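Local coordinates for protein phospholethanolamine N-methyltransferase 2 (Haemonchus contortus, PDB 4KRI) that probably transfers methyl groups from S-adenosylmethionine to phosphomonomethylethanolamine and its methylated product, completing the nematode route to phosphocholine, at residues 8-13 / 66-71; 50-53 / 57-60; 238-241 / 247-250; 303-308 / 353-358. One frame throughout, in Å; residues are numbered along the deposited sequence.

How the contacts relate
The four contacts fall into two pairs. Contacts 1 and 2 lie in the N-terminal half of the chain, where contact 2 is nested inside the loop that contact 1 closes. They touch through Leu-67 CD1 and Leu-58 CD2, 4.1 Å apart, and their centres are 15 Å from each other. Contacts 3 and 4 belong to the C-terminal half, which holds S-adenosylhomocysteine and the phosphobase; their centres are 25 Å apart and their nearest atoms about 12 Å. The side chain of Val-248 in contact 3 is about 10 Å from the bound S-adenosylhomocysteine, that of Thr-305 in contact 4 about 11 Å. The centre of contact 2 is 40 Å from that of contact 3 and 48 Å from that of contact 4.

Contact 1: residues 8-13 / 66-71; sequences RQLIEC and ALIVNQ
Leu-10 and Ile-11 on helix 8-13 face Ile-68 and Asn-70 on strand 66-70 across axes that pass 10.3 Å apart, the two N-to-C directions making an angle of 146°. Helix and strand therefore run roughly antiparallel, and Leu-10 and Ile-68 lie nearest in the backbone register. CB of Ile-68 points toward the helix. Its CG1 sits beside the backbone N (chi1 -56°) and the chain then stretches out, carrying its CD1 to 3.5 Å from CD1 of Ile-11, where the two side chains cross at about a right angle. The other branch of Ile-68, CG2, takes CD1 of Leu-10 at 4.2 Å. That same Leu-10 methyl also meets the Asn-70 amide, 4.0 Å from CG and 3.9 Å from OD1, so a carboxamide closes one end of an otherwise aliphatic patch. Asn-70 OD1 is not left to the leucine: it accepts a hydrogen bond from NH1 of Arg-103 on the adjoining strand. Leu-39 of helix 33-40 touches Leu-10, Ile-11 and Ile-68 together. A helix packed on strand 64-70 of a run of parallel strands (48-52, 25-29, 64-70, 98-105) is consistent with a Rossmann-like alpha/beta fold for the N-terminal half of this di-domain methyltransferase.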
loop_
_atom_site.group_PDB
_atom_site.type_symbol
_atom_site.label_atom_id
_atom_site.label_comp_id
_atom_site.label_asym_id
_atom_site.label_seq_id
_atom_site.Cartn_x
_atom_site.Cartn_y
_atom_site.Cartn_z
ATOM N N ARG A 8 -12.833 10.332 -15.230
ATOM C CA ARG A 8 -11.731 9.778 -16.002
ATOM C C ARG A 8 -10.854 8.889 -15.132
ATOM O O ARG A 8 -10.411 7.832 -15.578
ATOM C CB ARG A 8 -10.925 10.874 -16.699
ATOM C CG ARG A 8 -11.705 11.469 -17.881
ATOM C CD ARG A 8 -10.874 12.421 -18.700
ATOM N NE ARG A 8 -9.695 11.775 -19.266
ATOM C CZ ARG A 8 -9.637 11.236 -20.481
ATOM N NH1 ARG A 8 -10.701 11.247 -21.283
ATOM N NH2 ARG A 8 -8.505 10.687 -20.899
ATOM N N GLN A 9 -10.635 9.290 -13.882
ATOM C CA GLN A 9 -9.831 8.461 -12.991
ATOM C C GLN A 9 -10.538 7.141 -12.646
ATOM O O GLN A 9 -9.884 6.099 -12.539
ATOM C CB GLN A 9 -9.442 9.233 -11.714
ATOM C CG GLN A 9 -8.381 8.509 -10.908
ATOM C CD GLN A 9 -8.111 9.112 -9.540
ATOM O OE1 GLN A 9 -8.584 10.207 -9.211
ATOM N NE2 GLN A 9 -7.343 8.390 -8.729
ATOM N N LEU A 10 -11.864 7.177 -12.490
ATOM C CA LEU A 10 -12.608 5.947 -12.206
ATOM C C LEU A 10 -12.411 4.940 -13.334
ATOM O O LEU A 10 -12.219 3.746 -13.081
ATOM C CB LEU A 10 -14.105 6.220 -12.011
ATOM C CG LEU A 10 -14.461 7.056 -10.787
ATOM C CD1 LEU A 10 -15.964 7.134 -10.625
ATOM C CD2 LEU A 10 -13.822 6.459 -9.553
ATOM N N ILE A 11 -12.453 5.425 -14.573
ATOM C CA ILE A 11 -12.277 4.544 -15.730
ATOM C C ILE A 11 -10.829 4.085 -15.859
ATOM O O ILE A 11 -10.568 2.950 -16.279
ATOM C CB ILE A 11 -12.774 5.221 -17.038
ATOM C CG1 ILE A 11 -14.259 5.559 -16.925
ATOM C CG2 ILE A 11 -12.535 4.333 -18.252
ATOM C CD1 ILE A 11 -15.078 4.434 -16.359
ATOM N N GLU A 12 -9.879 4.934 -15.473
ATOM C CA GLU A 12 -8.482 4.493 -15.453
ATOM C C GLU A 12 -8.283 3.339 -14.469
ATOM O O GLU A 12 -7.557 2.388 -14.764
ATOM C CB GLU A 12 -7.533 5.655 -15.116
ATOM C CG GLU A 12 -7.428 6.686 -16.233
ATOM C CD GLU A 12 -6.945 8.041 -15.729
ATOM O OE1 GLU A 12 -6.672 8.160 -14.514
ATOM O OE2 GLU A 12 -6.835 8.973 -16.552
ATOM N N CYS A 13 -8.931 3.424 -13.308
ATOM C CA CYS A 13 -8.885 2.335 -12.331
ATOM C C CYS A 13 -9.404 1.024 -12.918
ATOM O O CYS A 13 -8.834 -0.050 -12.670
ATOM C CB CYS A 13 -9.674 2.697 -11.077
ATOM S SG CYS A 13 -8.885 3.986 -10.073
ATOM N N ALA A 66 -18.319 -4.785 -15.716
ATOM C CA ALA A 66 -17.864 -3.794 -14.755
ATOM C C ALA A 66 -19.072 -3.108 -14.174
ATOM O O ALA A 66 -20.056 -2.860 -14.870
ATOM C CB ALA A 66 -16.947 -2.758 -15.411
ATOM N N LEU A 67 -18.978 -2.817 -12.885
ATOM C CA LEU A 67 -19.985 -2.055 -12.187
ATOM C C LEU A 67 -19.264 -0.889 -11.538
ATOM O O LEU A 67 -18.339 -1.089 -10.741
ATOM C CB LEU A 67 -20.609 -2.929 -11.100
ATOM C CG LEU A 67 -21.611 -2.226 -10.185
ATOM C CD1 LEU A 67 -22.796 -1.668 -10.973
ATOM C CD2 LEU A 67 -22.078 -3.199 -9.126
ATOM N N ILE A 68 -19.670 0.326 -11.890
ATOM C CA ILE A 68 -19.066 1.528 -11.330
ATOM C C ILE A 68 -20.065 2.157 -10.381
ATOM O O ILE A 68 -21.177 2.482 -10.782
ATOM C CB ILE A 68 -18.728 2.529 -12.446
ATOM C CG1 ILE A 68 -17.815 1.851 -13.479
ATOM C CG2 ILE A 68 -18.054 3.762 -11.874
ATOM C CD1 ILE A 68 -17.644 2.645 -14.746
ATOM N N VAL A 69 -19.676 2.314 -9.118
ATOM C CA VAL A 69 -20.587 2.826 -8.107
ATOM C C VAL A 69 -19.992 4.115 -7.581
ATOM O O VAL A 69 -18.911 4.114 -6.991
ATOM C CB VAL A 69 -20.774 1.821 -6.954
ATOM C CG1 VAL A 69 -21.736 2.367 -5.895
ATOM C CG2 VAL A 69 -21.305 0.508 -7.494
ATOM N N ASN A 70 -20.693 5.220 -7.793
ATOM C CA ASN A 70 -20.105 6.526 -7.541
ATOM C C ASN A 70 -20.937 7.375 -6.573
ATOM O O ASN A 70 -22.030 7.821 -6.913
ATOM C CB ASN A 70 -19.933 7.271 -8.872
ATOM C CG ASN A 70 -19.152 8.556 -8.720
ATOM O OD1 ASN A 70 -18.275 8.661 -7.859
ATOM N ND2 ASN A 70 -19.457 9.538 -9.552
ATOM N N GLN A 71 -20.416 7.558 -5.359
ATOM C CA GLN A 71 -21.072 8.377 -4.328
ATOM C C GLN A 71 -22.498 7.923 -4.035
ATOM O O GLN A 71 -23.404 8.744 -3.900
ATOM C CB GLN A 71 -21.056 9.857 -4.715
ATOM C CG GLN A 71 -19.650 10.447 -4.814
ATOM C CD GLN A 71 -19.024 10.822 -3.455
ATOM O OE1 GLN A 71 -18.991 10.022 -2.497
ATOM N NE2 GLN A 71 -18.504 12.052 -3.382
#

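Contact 2: residues 50-53 / 57-60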
loop_
_atom_site.group_PDB
_atom_site.type_symbol
_atom_site.label_atom_id
_atom_site.label_comp_id
_atom_site.label_asym_id
_atom_site.label_seq_id
_atom_site.Cartn_x
_atom_site.Cartn_y
_atom_site.Cartn_z
ATOM N N SER A 50 -25.846 0.291 -18.585
ATOM C CA SER A 50 -27.109 0.403 -17.853
ATOM C C SER A 50 -26.866 1.297 -16.652
ATOM O O SER A 50 -25.843 1.159 -15.988
ATOM C CB SER A 50 -27.567 -0.965 -17.348
ATOM O OG SER A 50 -27.574 -1.928 -18.387
ATOM N N PHE A 51 -27.794 2.196 -16.338
ATOM C CA PHE A 51 -27.589 3.002 -15.137
ATOM C C PHE A 51 -28.762 2.978 -14.162
ATOM O O PHE A 51 -29.925 2.837 -14.552
ATOM C CB PHE A 51 -27.188 4.442 -15.482
ATOM C CG PHE A 51 -28.305 5.275 -16.035
ATOM C CD1 PHE A 51 -29.154 5.975 -15.187
ATOM C CD2 PHE A 51 -28.490 5.386 -17.406
ATOM C CE1 PHE A 51 -30.180 6.750 -15.695
ATOM C CE2 PHE A 51 -29.515 6.167 -17.924
ATOM C CZ PHE A 51 -30.361 6.847 -17.068
ATOM N N CYS A 52 -28.450 3.131 -12.882
ATOM C CA CYS A 52 -29.497 3.288 -11.889
ATOM C C CYS A 52 -29.086 4.257 -10.797
ATOM O O CYS A 52 -27.912 4.603 -10.669
ATOM C CB CYS A 52 -29.913 1.942 -11.308
ATOM S SG CYS A 52 -28.579 0.900 -10.704
ATOM N N LYS A 53 -30.064 4.692 -10.014
ATOM C CA LYS A 53 -29.839 5.764 -9.053
ATOM C C LYS A 53 -30.066 5.329 -7.608
ATOM O O LYS A 53 -29.817 6.094 -6.675
ATOM C CB LYS A 53 -30.725 6.959 -9.423
ATOM C CG LYS A 53 -30.559 7.375 -10.885
ATOM C CD LYS A 53 -31.678 8.282 -11.370
ATOM C CE LYS A 53 -31.751 9.562 -10.556
ATOM N NZ LYS A 53 -32.765 10.519 -11.089
ATOM N N SER A 57 -32.309 -0.957 -7.554
ATOM C CA SER A 57 -32.368 -1.144 -8.999
ATOM C C SER A 57 -31.254 -2.072 -9.500
ATOM O O SER A 57 -31.243 -2.451 -10.664
ATOM C CB SER A 57 -32.313 0.199 -9.726
ATOM O OG SER A 57 -33.324 1.075 -9.273
ATOM N N LEU A 58 -30.332 -2.462 -8.626
ATOM C CA LEU A 58 -29.278 -3.399 -9.048
ATOM C C LEU A 58 -29.857 -4.766 -9.401
ATOM O O LEU A 58 -29.195 -5.578 -10.060
ATOM C CB LEU A 58 -28.194 -3.557 -7.976
ATOM C CG LEU A 58 -27.221 -2.396 -7.769
ATOM C CD1 LEU A 58 -26.364 -2.677 -6.540
ATOM C CD2 LEU A 58 -26.323 -2.217 -8.983
ATOM N N LYS A 59 -31.089 -5.021 -8.965
ATOM C CA LYS A 59 -31.785 -6.263 -9.285
ATOM C C LYS A 59 -32.043 -6.379 -10.789
ATOM O O LYS A 59 -32.361 -7.466 -11.290
ATOM C CB LYS A 59 -33.131 -6.333 -8.545
ATOM C CG LYS A 59 -34.239 -5.525 -9.231
ATOM C CD LYS A 59 -35.621 -5.788 -8.626
ATOM C CE LYS A 59 -36.718 -5.214 -9.525
ATOM N NZ LYS A 59 -38.045 -5.147 -8.854
ATOM N N ASN A 60 -31.917 -5.255 -11.498
ATOM C CA ASN A 60 -32.233 -5.193 -12.921
ATOM C C ASN A 60 -30.976 -5.329 -13.765
ATOM O O ASN A 60 -31.037 -5.372 -15.005
ATOM C CB ASN A 60 -32.936 -3.875 -13.235
ATOM C CG ASN A 60 -34.280 -3.763 -12.535
ATOM O OD1 ASN A 60 -34.984 -4.764 -12.385
ATOM N ND2 ASN A 60 -34.643 -2.554 -12.103
HETATM O O HOH W 1 -32.830 3.426 -10.790
#
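Ser-57, in the 3-10 segment 57-60, is pressed against Cys-52, the last residue of strand 50-52. CB of Ser-57 is 3.4 Å from CB of Cys-52, tighter than usual van der Waals contact. The same Ser-57 CB also lies 3.9 Å from SG of Cys-52. The serine hydroxyl is turned out of this carbon contact: with OG beside its own backbone N (chi1 -55°) it hydrogen-bonds to a water, 2.8 Å from OG of Ser-57. The same water accepts from the backbone N of Lys-53 at 3.1 Å, so a single solvent molecule joins the hydroxyl of Ser-57 to the backbone of the residue just after the strand. Leu-58 comes next and reaches over with its CD2, 4.2 Å from SG of Cys-52. Its side chain also packs on Phe-86 and Ala-89 of helix 80-93, which carries the contact into the interior. At Asn-60 the turn is fastened by a bond from its N to O of Ser-57, 3.0 Å long. With no direct hydrogen bond between the segments, the thiol of Cys-52 behaves here as an apolar group between Ser-57 and Leu-58, while the polar link across the chain reversal is left to water.

Contact 3: residues 238-241 / 247-250; sequences RQAA and QVHG
Val-248 aims a single methyl, CG2, at the helix, and the two alanines of segment 238-241 receive it. Its torsion (chi1 -175°) puts CG1 anti to the backbone N and brings CG2 round beside that N, on the side where the helix lies. CB of Ala-240 points toward the strand and meets CG2 of Val-248 at 3.9 Å, more nearly ahead of the CB-CG2 bond. The methyl of Ala-241 comes in on the flank, its CB 4.4 Å from the same CG2, and seen from that carbon the two alanine methyls are about 80° apart. Between them, the backbone N of Ala-241 lies 4.1 Å from CG2 of Val-248. Neighbours fill in around them: Met-226 of strand 225-229 touches Ala-240, and Val-273 of strand 273-277 touches Ala-241. Helix 235-244 thus lies on the sheet within the beta-alpha-beta unit made with strands 225-229 and 247-252, as in Rossmann-type folds, the class to which this methyltransferase domain belongs. A probable glycine-rich motif (Gly-232, Gly-234, Ala-237) runs from the turn into this helix, and Val-248 touches it. Apolar between its side chains and with no hydrogen bond across it, the contact rests on small side chains, which let the helix backbone itself come close to the valine.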
loop_
_atom_site.group_PDB
_atom_site.type_symbol
_atom_site.label_atom_id
_atom_site.label_comp_id
_atom_site.label_asym_id
_atom_site.label_seq_id
_atom_site.Cartn_x
_atom_site.Cartn_y
_atom_site.Cartn_z
ATOM N N ARG A 238 6.578 11.799 3.513
ATOM C CA ARG A 238 6.340 13.166 3.936
ATOM C C ARG A 238 7.651 13.946 4.032
ATOM O O ARG A 238 7.699 15.142 3.724
ATOM C CB ARG A 238 5.577 13.179 5.272
ATOM C CG ARG A 238 4.128 12.667 5.145
ATOM C CD ARG A 238 3.251 13.649 4.387
ATOM N NE ARG A 238 3.210 14.924 5.110
ATOM C CZ ARG A 238 2.492 15.142 6.205
ATOM N NH1 ARG A 238 1.721 14.183 6.708
ATOM N NH2 ARG A 238 2.535 16.327 6.803
ATOM N N GLN A 239 8.709 13.262 4.453
ATOM C CA GLN A 239 10.036 13.868 4.554
ATOM C C GLN A 239 10.668 14.154 3.190
ATOM O O GLN A 239 11.290 15.200 2.988
ATOM C CB GLN A 239 10.962 12.950 5.346
ATOM C CG GLN A 239 12.358 13.501 5.521
ATOM C CD GLN A 239 13.249 12.514 6.248
ATOM O OE1 GLN A 239 13.249 11.329 5.927
ATOM N NE2 GLN A 239 13.995 12.991 7.234
ATOM N N ALA A 240 10.519 13.216 2.262
ATOM C CA ALA A 240 10.996 13.438 0.896
ATOM C C ALA A 240 10.331 14.672 0.291
ATOM O O ALA A 240 10.983 15.491 -0.381
ATOM C CB ALA A 240 10.744 12.195 0.033
ATOM N N ALA A 241 9.033 14.827 0.545
ATOM C CA ALA A 241 8.318 15.975 0.024
ATOM C C ALA A 241 8.752 17.248 0.752
ATOM O O ALA A 241 9.018 18.278 0.116
ATOM C CB ALA A 241 6.809 15.779 0.149
ATOM N N GLN A 247 7.538 15.217 -5.502
ATOM C CA GLN A 247 6.175 14.702 -5.550
ATOM C C GLN A 247 6.276 13.207 -5.291
ATOM O O GLN A 247 6.979 12.482 -6.014
ATOM C CB GLN A 247 5.553 14.964 -6.917
ATOM C CG GLN A 247 4.144 14.426 -7.069
ATOM C CD GLN A 247 3.528 14.819 -8.393
ATOM O OE1 GLN A 247 3.618 14.086 -9.376
ATOM N NE2 GLN A 247 2.903 15.986 -8.427
ATOM N N VAL A 248 5.606 12.742 -4.242
ATOM C CA VAL A 248 5.812 11.376 -3.777
ATOM C C VAL A 248 4.509 10.609 -3.763
ATOM O O VAL A 248 3.529 11.075 -3.203
ATOM C CB VAL A 248 6.382 11.334 -2.346
ATOM C CG1 VAL A 248 6.694 9.891 -1.971
ATOM C CG2 VAL A 248 7.627 12.207 -2.236
ATOM N N HIS A 249 4.500 9.438 -4.395
ATOM C CA HIS A 249 3.345 8.556 -4.328
ATOM C C HIS A 249 3.757 7.348 -3.535
ATOM O O HIS A 249 4.675 6.624 -3.919
ATOM C CB HIS A 249 2.884 8.095 -5.711
ATOM C CG HIS A 249 1.660 7.236 -5.663
ATOM N ND1 HIS A 249 0.480 7.658 -5.085
ATOM C CD2 HIS A 249 1.431 5.973 -6.101
ATOM C CE1 HIS A 249 -0.424 6.698 -5.176
ATOM N NE2 HIS A 249 0.128 5.666 -5.788
ATOM N N GLY A 250 3.087 7.126 -2.416
ATOM C CA GLY A 250 3.455 6.028 -1.543
ATOM C C GLY A 250 2.451 4.906 -1.602
ATOM O O GLY A 250 1.245 5.159 -1.589
#

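Contact 4: residues 303-308 / 353-358; sequences KDTDKL and EQIEEI
Ile-358 meets Thr-305 and Asp-306 as the start of helix 305-315 comes up beside helix 352-362. CB of Ile-358 points at the other helix, but the touching is done by the two branches that leave it. The short one, CG2, rests on the backbone of Asp-306, 3.9 Å from its CA and 4.1 Å from its N. The long one leaves through CG1, beside the backbone N (chi1 -64°), and runs on extended to CD1. That tip lies 3.8 Å from CB of Thr-305 and 3.9 Å from CG2 of Thr-305, the two side chains crossing at about a right angle. The region it leans on is a helix start: Asp-304 is the N-cap, its OD1 taking a bond from N of Lys-307 at 3.1 Å, nearly straight at 161° but arriving from well above the carboxylate plane. This helix follows strand 290-296 in the Rossmann-type methyltransferase domain, a few residues after Asp-297 and Gln-300 of the phosphobase pocket. One turn back along helix 352-362, CD1 of Ile-355 approaches CG2 of Thr-305 at 4.2 Å. Phe-309, further along helix 305-315, packs on both isoleucines, and Lys-350 touches Thr-305 and Ile-358.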
loop_
_atom_site.group_PDB
_atom_site.type_symbol
_atom_site.label_atom_id
_atom_site.label_comp_id
_atom_site.label_asym_id
_atom_site.label_seq_id
_atom_site.Cartn_x
_atom_site.Cartn_y
_atom_site.Cartn_z
ATOM N N LYS A 303 8.707 -12.021 -1.413
ATOM C CA LYS A 303 9.392 -13.228 -1.873
ATOM C C LYS A 303 9.969 -13.057 -3.271
ATOM O O LYS A 303 11.161 -13.318 -3.493
ATOM C CB LYS A 303 8.441 -14.427 -1.836
ATOM C CG LYS A 303 9.075 -15.749 -2.283
ATOM C CD LYS A 303 8.114 -16.905 -2.091
ATOM C CE LYS A 303 8.789 -18.214 -2.473
ATOM N NZ LYS A 303 7.920 -19.396 -2.267
ATOM N N ASP A 304 9.135 -12.625 -4.214
ATOM C CA ASP A 304 9.558 -12.576 -5.614
ATOM C C ASP A 304 10.341 -11.310 -5.943
ATOM O O ASP A 304 9.815 -10.395 -6.573
ATOM C CB ASP A 304 8.356 -12.699 -6.564
ATOM C CG ASP A 304 8.747 -13.184 -7.949
ATOM O OD1 ASP A 304 9.927 -13.037 -8.346
ATOM O OD2 ASP A 304 7.868 -13.730 -8.651
ATOM N N THR A 305 11.606 -11.270 -5.541
ATOM C CA THR A 305 12.454 -10.107 -5.825
ATOM C C THR A 305 12.608 -9.829 -7.325
ATOM O O THR A 305 12.585 -8.666 -7.755
ATOM C CB THR A 305 13.843 -10.273 -5.190
ATOM O OG1 THR A 305 13.699 -10.760 -3.852
ATOM C CG2 THR A 305 14.583 -8.947 -5.167
ATOM N N ASP A 306 12.757 -10.886 -8.126
ATOM C CA ASP A 306 12.828 -10.729 -9.589
ATOM C C ASP A 306 11.624 -9.963 -10.158
ATOM O O ASP A 306 11.786 -9.033 -10.954
ATOM C CB ASP A 306 12.938 -12.092 -10.273
ATOM C CG ASP A 306 12.956 -11.990 -11.794
ATOM O OD1 ASP A 306 11.875 -12.119 -12.417
ATOM O OD2 ASP A 306 14.055 -11.792 -12.371
ATOM N N LYS A 307 10.419 -10.364 -9.760
ATOM C CA LYS A 307 9.221 -9.699 -10.255
ATOM C C LYS A 307 9.211 -8.249 -9.792
ATOM O O LYS A 307 8.913 -7.358 -10.574
ATOM C CB LYS A 307 7.947 -10.420 -9.788
ATOM C CG LYS A 307 6.661 -9.712 -10.225
ATOM C CD LYS A 307 5.410 -10.352 -9.645
ATOM C CE LYS A 307 5.004 -11.598 -10.411
ATOM N NZ LYS A 307 3.579 -11.974 -10.141
ATOM N N LEU A 308 9.537 -8.026 -8.523
ATOM C CA LEU A 308 9.547 -6.674 -7.972
ATOM C C LEU A 308 10.521 -5.791 -8.723
ATOM O O LEU A 308 10.185 -4.665 -9.096
ATOM C CB LEU A 308 9.933 -6.693 -6.496
ATOM C CG LEU A 308 9.990 -5.306 -5.857
ATOM C CD1 LEU A 308 8.607 -4.694 -5.744
ATOM C CD2 LEU A 308 10.641 -5.415 -4.496
ATOM N N GLU A 353 25.010 -10.360 -2.771
ATOM C CA GLU A 353 25.364 -11.042 -4.010
ATOM C C GLU A 353 24.096 -11.329 -4.789
ATOM O O GLU A 353 24.053 -11.177 -6.009
ATOM C CB GLU A 353 26.083 -12.367 -3.712
ATOM C CG GLU A 353 27.400 -12.236 -2.952
ATOM C CD GLU A 353 27.713 -13.454 -2.082
ATOM O OE1 GLU A 353 27.426 -14.590 -2.513
ATOM O OE2 GLU A 353 28.245 -13.275 -0.961
ATOM N N GLN A 354 23.064 -11.761 -4.071
ATOM C CA GLN A 354 21.819 -12.144 -4.720
ATOM C C GLN A 354 21.091 -10.940 -5.294
ATOM O O GLN A 354 20.550 -10.993 -6.402
ATOM C CB GLN A 354 20.937 -12.915 -3.737
ATOM C CG GLN A 354 21.480 -14.313 -3.449
ATOM C CD GLN A 354 20.767 -14.988 -2.300
ATOM O OE1 GLN A 354 20.507 -14.373 -1.265
ATOM N NE2 GLN A 354 20.439 -16.258 -2.478
ATOM N N ILE A 355 21.070 -9.855 -4.526
ATOM C CA ILE A 355 20.441 -8.621 -4.976
ATOM C C ILE A 355 21.136 -8.101 -6.227
ATOM O O ILE A 355 20.481 -7.721 -7.200
ATOM C CB ILE A 355 20.460 -7.568 -3.859
ATOM C CG1 ILE A 355 19.590 -8.046 -2.698
ATOM C CG2 ILE A 355 19.939 -6.233 -4.374
ATOM C CD1 ILE A 355 18.116 -8.208 -3.086
ATOM N N GLU A 356 22.467 -8.124 -6.234
ATOM C CA GLU A 356 23.187 -7.636 -7.409
ATOM C C GLU A 356 22.913 -8.497 -8.651
ATOM O O GLU A 356 22.749 -7.965 -9.746
ATOM C CB GLU A 356 24.691 -7.532 -7.144
ATOM C CG GLU A 356 25.444 -6.797 -8.251
ATOM C CD GLU A 356 26.889 -6.506 -7.886
ATOM O OE1 GLU A 356 27.278 -6.760 -6.723
ATOM O OE2 GLU A 356 27.636 -6.020 -8.763
ATOM N N GLU A 357 22.855 -9.818 -8.470
ATOM C CA GLU A 357 22.542 -10.745 -9.565
ATOM C C GLU A 357 21.197 -10.416 -10.203
ATOM O O GLU A 357 21.069 -10.345 -11.432
ATOM C CB GLU A 357 22.500 -12.193 -9.047
ATOM C CG GLU A 357 23.839 -12.817 -8.708
ATOM C CD GLU A 357 23.686 -14.101 -7.899
ATOM O OE1 GLU A 357 22.535 -14.513 -7.621
ATOM O OE2 GLU A 357 24.715 -14.693 -7.522
ATOM N N ILE A 358 20.191 -10.220 -9.356
ATOM C CA ILE A 358 18.846 -9.912 -9.828
ATOM C C ILE A 358 18.812 -8.558 -10.534
ATOM O O ILE A 358 18.177 -8.403 -11.581
ATOM C CB ILE A 358 17.834 -9.970 -8.672
ATOM C CG1 ILE A 358 17.770 -11.400 -8.123
ATOM C CG2 ILE A 358 16.459 -9.519 -9.138
ATOM C CD1 ILE A 358 17.085 -11.512 -6.774
#